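Local coordinates for prolyl-tRNA synthetase (Giardia lamblia ATCC 50803, PDB 3IAL), which probably joins L-proline to tRNA(Pro) at the expense of ATP, by way of a prolyl-adenylate intermediate, at residues B[457-461]-B[512-516]. Sequence-based numbering, arbitrary orientation.
Sequences GGLAR and MYCAK
The side chain of Arg461 runs alongside that of Tyr513, from over one ring face to the hydroxyl. Its CB sits 4.0 Å from Tyr513 CE1. CG is anti to the backbone N (chi1 -174°), which carries it over the ring, and the chain then runs extended to NE: CG stands 4.0 Å from the ring centroid in a CH-pi contact, CD passes 3.5 Å from Tyr513 CZ, and NE makes a weak, bent hydrogen bond of 3.1 Å to Tyr513 OH. The guanidinium is turned 67° from the ring and meets the phenol with its edge. Glu493 OE2 forms a salt bridge with Arg461 NH2 and its OE1 a hydrogen bond with Tyr513 OH, while Asn442 OD1 bonds Arg461 NH1; together these probably hold the guanidinium in its rotation. Leu459 brings CB to the ring edge at Tyr513 CD1, and its CD2 lies 3.8 Å from Ala515 CB. The backbones are joined by Ala460 N to Cys514 O (2.8 Å, nearly straight) and Cys514 N to Ala460 O (2.9 Å). Ala460 and Cys514 face the other way, onto Ile449 of helix 446-455. Beyond this pair, a water bridges Gly458 O and Lys516 N. Ala460-Cys514 is the hydrogen-bonded and Arg461-Tyr513 the non-hydrogen-bonded pair of antiparallel strands 459-464 and 510-515, which continue to parallel 440-442 and antiparallel 485-489 in the C-terminal region of prolyl-tRNA synthetase.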
loop_
_atom_site.group_PDB
_atom_site.type_symbol
_atom_site.label_atom_id
_atom_site.label_comp_id
_atom_site.label_asym_id
_atom_site.label_seq_id
_atom_site.Cartn_x
_atom_site.Cartn_y
_atom_site.Cartn_z
ATOM N N GLY B 457 -19.509 5.039 -32.406
ATOM C CA GLY B 457 -19.209 4.551 -31.067
ATOM C C GLY B 457 -19.466 5.619 -30.021
ATOM O O GLY B 457 -20.122 6.621 -30.292
ATOM N N GLY B 458 -18.948 5.392 -28.819
ATOM C CA GLY B 458 -19.175 6.287 -27.692
ATOM C C GLY B 458 -20.573 6.131 -27.123
ATOM O O GLY B 458 -21.192 5.068 -27.229
ATOM N N LEU B 459 -21.069 7.206 -26.519
ATOM C CA LEU B 459 -22.369 7.198 -25.861
ATOM C C LEU B 459 -23.429 7.789 -26.790
ATOM O O LEU B 459 -23.193 8.813 -27.437
ATOM C CB LEU B 459 -22.293 7.995 -24.555
ATOM C CG LEU B 459 -21.410 7.357 -23.467
ATOM C CD1 LEU B 459 -20.749 8.412 -22.561
ATOM C CD2 LEU B 459 -22.219 6.351 -22.640
ATOM N N ALA B 460 -24.578 7.120 -26.867
ATOM C CA ALA B 460 -25.753 7.630 -27.578
ATOM C C ALA B 460 -26.754 8.115 -26.541
ATOM O O ALA B 460 -27.241 7.331 -25.721
ATOM C CB ALA B 460 -26.375 6.545 -28.447
ATOM N N ARG B 461 -27.040 9.412 -26.579
ATOM C CA ARG B 461 -27.895 10.069 -25.602
ATOM C C ARG B 461 -29.260 10.312 -26.229
ATOM O O ARG B 461 -29.351 10.785 -27.350
ATOM C CB ARG B 461 -27.257 11.388 -25.183
ATOM C CG ARG B 461 -27.962 12.128 -24.062
ATOM C CD ARG B 461 -27.182 13.374 -23.733
ATOM N NE ARG B 461 -27.837 14.221 -22.737
ATOM C CZ ARG B 461 -28.697 15.203 -23.011
ATOM N NH1 ARG B 461 -29.058 15.470 -24.261
ATOM N NH2 ARG B 461 -29.216 15.921 -22.016
ATOM N N MET B 512 -31.569 8.912 -21.423
ATOM C CA MET B 512 -30.789 7.706 -21.225
ATOM C C MET B 512 -29.530 7.788 -22.070
ATOM O O MET B 512 -29.478 8.534 -23.059
ATOM C CB MET B 512 -31.589 6.451 -21.587
ATOM C CG MET B 512 -32.566 6.020 -20.516
ATOM S SD MET B 512 -31.748 5.635 -18.952
ATOM C CE MET B 512 -33.100 4.904 -18.038
ATOM N N TYR B 513 -28.520 7.030 -21.642
ATOM C CA TYR B 513 -27.277 6.863 -22.372
ATOM C C TYR B 513 -27.067 5.395 -22.686
ATOM O O TYR B 513 -27.099 4.538 -21.789
ATOM C CB TYR B 513 -26.092 7.357 -21.553
ATOM C CG TYR B 513 -26.038 8.850 -21.353
ATOM C CD1 TYR B 513 -25.165 9.635 -22.088
ATOM C CD2 TYR B 513 -26.837 9.469 -20.403
ATOM C CE1 TYR B 513 -25.095 11.002 -21.895
ATOM C CE2 TYR B 513 -26.778 10.835 -20.200
ATOM C CZ TYR B 513 -25.897 11.597 -20.942
ATOM O OH TYR B 513 -25.836 12.956 -20.754
ATOM N N CYS B 514 -26.817 5.119 -23.963
ATOM C CA CYS B 514 -26.628 3.768 -24.451
ATOM C C CYS B 514 -25.202 3.662 -24.985
ATOM O O CYS B 514 -24.676 4.630 -25.539
ATOM C CB CYS B 514 -27.656 3.487 -25.557
ATOM S SG CYS B 514 -27.232 2.199 -26.696
ATOM N N ALA B 515 -24.595 2.487 -24.830
ATOM C CA ALA B 515 -23.233 2.245 -25.311
ATOM C C ALA B 515 -22.857 0.765 -25.311
ATOM O O ALA B 515 -23.438 -0.039 -24.578
ATOM C CB ALA B 515 -22.221 3.015 -24.469
ATOM N N LYS B 516 -21.879 0.429 -26.148
ATOM C CA LYS B 516 -21.177 -0.842 -26.069
ATOM C C LYS B 516 -20.243 -0.788 -24.877
ATOM O O LYS B 516 -19.515 0.188 -24.695
ATOM C CB LYS B 516 -20.325 -1.087 -27.312
ATOM C CG LYS B 516 -21.050 -1.665 -28.495
ATOM C CD LYS B 516 -20.051 -2.372 -29.398
ATOM C CE LYS B 516 -20.696 -2.972 -30.623
ATOM N NZ LYS B 516 -19.876 -4.112 -31.143
HETATM O O HOH W 1 -20.402 2.561 -27.648
#